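Local coordinates for protein CT_858 (Chlamydia trachomatis, PDB 3DOR), which is a secreted chlamydial protease, probably a serine-type endopeptidase, with PDZ and peptidase family S41 domains, at residues S83-Q91 against F100-I110. Sequence-based numbering, arbitrary orientation.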
loop_
_atom_site.group_PDB
_atom_site.type_symbol
_atom_site.label_atom_id
_atom_site.label_comp_id
_atom_site.label_asym_id
_atom_site.label_seq_id
_atom_site.Cartn_x
_atom_site.Cartn_y
_atom_site.Cartn_z
ATOM N N SER B 83 -22.187 -13.024 5.042
ATOM C CA SER B 83 -23.026 -11.833 5.066
ATOM C C SER B 83 -24.515 -12.141 4.955
ATOM O O SER B 83 -24.914 -13.213 4.494
ATOM C CB SER B 83 -22.629 -10.886 3.931
ATOM O OG SER B 83 -23.027 -11.406 2.672
ATOM N N ALA B 84 -25.330 -11.181 5.376
ATOM C CA ALA B 84 -26.785 -11.303 5.332
ATOM C C ALA B 84 -27.322 -9.994 4.771
ATOM O O ALA B 84 -26.865 -8.925 5.155
ATOM C CB ALA B 84 -27.333 -11.543 6.729
ATOM N N TYR B 85 -28.292 -10.077 3.869
ATOM C CA TYR B 85 -28.844 -8.882 3.246
ATOM C C TYR B 85 -30.323 -9.002 2.910
ATOM O O TYR B 85 -30.761 -10.042 2.429
ATOM C CB TYR B 85 -28.077 -8.596 1.951
ATOM C CG TYR B 85 -28.603 -7.423 1.146
ATOM C CD1 TYR B 85 -28.326 -6.110 1.530
ATOM C CD2 TYR B 85 -29.358 -7.629 -0.010
ATOM C CE1 TYR B 85 -28.789 -5.026 0.782
ATOM C CE2 TYR B 85 -29.826 -6.558 -0.769
ATOM C CZ TYR B 85 -29.538 -5.257 -0.366
ATOM O OH TYR B 85 -29.994 -4.193 -1.105
ATOM N N LEU B 86 -31.076 -7.934 3.169
ATOM C CA LEU B 86 -32.499 -7.865 2.839
ATOM C C LEU B 86 -32.653 -6.669 1.897
ATOM O O LEU B 86 -32.226 -5.563 2.219
ATOM C CB LEU B 86 -33.345 -7.685 4.099
ATOM C CG LEU B 86 -33.381 -8.955 4.963
ATOM C CD1 LEU B 86 -34.157 -8.720 6.253
ATOM C CD2 LEU B 86 -34.009 -10.080 4.141
ATOM N N PRO B 87 -33.270 -6.880 0.719
ATOM C CA PRO B 87 -33.498 -5.872 -0.324
ATOM C C PRO B 87 -34.459 -4.713 -0.049
ATOM O O PRO B 87 -35.352 -4.431 -0.858
ATOM C CB PRO B 87 -33.954 -6.714 -1.505
ATOM C CG PRO B 87 -34.792 -7.755 -0.830
ATOM C CD PRO B 87 -33.946 -8.145 0.372
ATOM N N TYR B 88 -34.270 -4.032 1.073
ATOM C CA TYR B 88 -35.117 -2.892 1.412
ATOM C C TYR B 88 -34.300 -1.712 1.902
ATOM O O TYR B 88 -33.133 -1.861 2.264
ATOM C CB TYR B 88 -36.126 -3.270 2.489
ATOM C CG TYR B 88 -36.888 -4.516 2.153
ATOM C CD1 TYR B 88 -36.457 -5.762 2.611
ATOM C CD2 TYR B 88 -38.014 -4.462 1.339
ATOM C CE1 TYR B 88 -37.133 -6.929 2.260
ATOM C CE2 TYR B 88 -38.699 -5.620 0.981
ATOM C CZ TYR B 88 -38.251 -6.849 1.440
ATOM O OH TYR B 88 -38.904 -7.992 1.055
ATOM N N THR B 89 -34.912 -0.535 1.886
ATOM C CA THR B 89 -34.241 0.660 2.363
ATOM C C THR B 89 -35.230 1.473 3.181
ATOM O O THR B 89 -36.328 1.789 2.728
ATOM C CB THR B 89 -33.709 1.533 1.209
ATOM O OG1 THR B 89 -32.832 0.754 0.378
ATOM C CG2 THR B 89 -32.932 2.723 1.772
ATOM N N VAL B 90 -34.835 1.800 4.399
ATOM C CA VAL B 90 -35.676 2.572 5.291
ATOM C C VAL B 90 -35.067 3.950 5.535
ATOM O O VAL B 90 -33.860 4.140 5.377
ATOM C CB VAL B 90 -35.839 1.825 6.635
ATOM C CG1 VAL B 90 -36.462 2.732 7.683
ATOM C CG2 VAL B 90 -36.708 0.592 6.422
ATOM N N GLN B 91 -35.908 4.914 5.892
ATOM C CA GLN B 91 -35.443 6.261 6.186
ATOM C C GLN B 91 -36.241 6.769 7.386
ATOM O O GLN B 91 -37.472 6.662 7.423
ATOM C CB GLN B 91 -35.650 7.178 4.978
ATOM C CG GLN B 91 -34.960 8.529 5.088
ATOM C CD GLN B 91 -35.033 9.327 3.788
ATOM O OE1 GLN B 91 -34.387 10.371 3.643
ATOM N NE2 GLN B 91 -35.822 8.837 2.840
ATOM N N PHE B 100 -40.243 2.702 4.680
ATOM C CA PHE B 100 -39.585 2.038 3.569
ATOM C C PHE B 100 -39.583 3.050 2.419
ATOM O O PHE B 100 -40.635 3.586 2.063
ATOM C CB PHE B 100 -40.360 0.777 3.149
ATOM C CG PHE B 100 -40.220 -0.380 4.113
ATOM C CD1 PHE B 100 -41.058 -0.492 5.216
ATOM C CD2 PHE B 100 -39.233 -1.339 3.924
ATOM C CE1 PHE B 100 -40.918 -1.542 6.118
ATOM C CE2 PHE B 100 -39.079 -2.391 4.820
ATOM C CZ PHE B 100 -39.923 -2.495 5.922
ATOM N N VAL B 101 -38.407 3.343 1.868
ATOM C CA VAL B 101 -38.315 4.282 0.752
ATOM C C VAL B 101 -37.874 3.575 -0.514
ATOM O O VAL B 101 -37.821 4.180 -1.584
ATOM C CB VAL B 101 -37.335 5.442 1.027
ATOM C CG1 VAL B 101 -37.909 6.356 2.093
ATOM C CG2 VAL B 101 -35.969 4.888 1.445
ATOM N N ASP B 102 -37.552 2.292 -0.397
ATOM C CA ASP B 102 -37.160 1.535 -1.570
ATOM C C ASP B 102 -37.292 0.028 -1.382
ATOM O O ASP B 102 -37.015 -0.510 -0.307
ATOM C CB ASP B 102 -35.733 1.897 -1.982
ATOM C CG ASP B 102 -35.488 1.687 -3.467
ATOM O OD1 ASP B 102 -36.471 1.453 -4.206
ATOM O OD2 ASP B 102 -34.317 1.765 -3.893
ATOM N N ILE B 103 -37.735 -0.634 -2.449
ATOM C CA ILE B 103 -37.923 -2.078 -2.481
ATOM C C ILE B 103 -37.107 -2.582 -3.669
ATOM O O ILE B 103 -37.309 -2.129 -4.798
ATOM C CB ILE B 103 -39.407 -2.439 -2.708
ATOM C CG1 ILE B 103 -40.295 -1.712 -1.692
ATOM C CG2 ILE B 103 -39.594 -3.945 -2.609
ATOM C CD1 ILE B 103 -39.951 -1.994 -0.248
ATOM N N MET B 104 -36.186 -3.511 -3.428
ATOM C CA MET B 104 -35.349 -4.017 -4.511
ATOM C C MET B 104 -35.499 -5.509 -4.805
ATOM O O MET B 104 -34.508 -6.210 -4.997
ATOM C CB MET B 104 -33.875 -3.706 -4.228
ATOM C CG MET B 104 -33.558 -2.222 -4.041
ATOM S SD MET B 104 -34.030 -1.576 -2.417
ATOM C CE MET B 104 -32.574 -1.956 -1.470
ATOM N N THR B 105 -36.733 -5.990 -4.847
ATOM C CA THR B 105 -36.995 -7.394 -5.136
ATOM C C THR B 105 -38.318 -7.507 -5.887
ATOM O O THR B 105 -39.033 -6.517 -6.025
ATOM C CB THR B 105 -37.051 -8.232 -3.843
ATOM O OG1 THR B 105 -37.328 -9.595 -4.176
ATOM C CG2 THR B 105 -38.118 -7.706 -2.910
ATOM N N PHE B 106 -38.641 -8.706 -6.372
ATOM C CA PHE B 106 -39.879 -8.925 -7.120
ATOM C C PHE B 106 -41.110 -8.473 -6.345
ATOM O O PHE B 106 -41.100 -8.390 -5.117
ATOM C CB PHE B 106 -40.024 -10.403 -7.498
ATOM C CG PHE B 106 -40.149 -11.320 -6.315
ATOM C CD1 PHE B 106 -41.390 -11.580 -5.737
ATOM C CD2 PHE B 106 -39.016 -11.897 -5.753
ATOM C CE1 PHE B 106 -41.497 -12.405 -4.610
ATOM C CE2 PHE B 106 -39.110 -12.719 -4.631
ATOM C CZ PHE B 106 -40.350 -12.974 -4.057
ATOM N N SER B 107 -42.174 -8.198 -7.087
ATOM C CA SER B 107 -43.441 -7.727 -6.542
ATOM C C SER B 107 -43.921 -8.406 -5.272
ATOM O O SER B 107 -44.592 -9.433 -5.341
ATOM C CB SER B 107 -44.529 -7.862 -7.605
ATOM O OG SER B 107 -44.649 -9.204 -8.052
ATOM N N SER B 108 -43.606 -7.826 -4.116
ATOM C CA SER B 108 -44.053 -8.411 -2.864
ATOM C C SER B 108 -44.911 -7.453 -2.031
ATOM O O SER B 108 -45.160 -6.314 -2.430
ATOM C CB SER B 108 -42.859 -8.909 -2.051
ATOM O OG SER B 108 -43.111 -10.222 -1.570
ATOM N N GLU B 109 -45.357 -7.940 -0.874
ATOM C CA GLU B 109 -46.227 -7.208 0.050
ATOM C C GLU B 109 -45.847 -5.812 0.513
ATOM O O GLU B 109 -46.684 -4.912 0.511
ATOM C CB GLU B 109 -46.477 -8.054 1.295
ATOM C CG GLU B 109 -47.403 -9.220 1.077
ATOM C CD GLU B 109 -47.769 -9.898 2.379
ATOM O OE1 GLU B 109 -48.241 -9.194 3.303
ATOM O OE2 GLU B 109 -47.586 -11.129 2.480
ATOM N N ILE B 110 -44.606 -5.640 0.947
ATOM C CA ILE B 110 -44.143 -4.345 1.427
ATOM C C ILE B 110 -44.161 -3.281 0.331
ATOM O O ILE B 110 -43.674 -3.509 -0.773
ATOM C CB ILE B 110 -42.721 -4.467 2.007
ATOM C CG1 ILE B 110 -42.746 -5.446 3.186
ATOM C CG2 ILE B 110 -42.193 -3.092 2.434
ATOM C CD1 ILE B 110 -41.383 -5.852 3.710
HETATM O O HOH W 1 -32.351 1.531 -2.283
#
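Tyr88–Gln91 and Phe100–Ile103 pair as the two antiparallel arms of a beta hairpin in the PDZ domain, and a classic bulge interrupts their register. Val101 and Asp102 both face Thr89: Val101 N gives Thr89 O a straight bond of 2.7 Å, while Asp102 N reaches the same oxygen only weakly. Thr89 N returns a bond to Asp102 O, and beyond it Met104 N donates to Pro87 O (2.9 Å), where Pro87 centres an inverse gamma turn that kinks the strand.

On the face carrying Tyr88, Val90, Phe100 and Ile103, Phe100 turns its edge toward the Tyr88 ring face in an offset edge-to-face pair, the planes at 83°. The Phe100 ring is itself sandwiched, with Val90 CG2 over one face, toward the rim, and Ile110 CG2 over the centre of the other. Ile103 CD1 meets the Tyr88 ring in its plane, 3.5 Å from CD2, and Ile110 CD1 sits off-centre against that ring, 4.3 Å from its centroid. Ile170 and Leu168 of strand 165-171 continue this apolar layer.

The other face is more polar. Thr89 OG1, set beside its own backbone N (chi1 -56°), shares a water with Asp102 OD2. Two successive turns of the Met104 chain bring CE to 3.3 Å from Thr89 OG1 and 3.4 Å from Tyr85 OH. This bulged hairpin forms part of a curled antiparallel sheet and packs its apolar face against strand 165-171 of the same sheet, consistent with the PDZ-like fold.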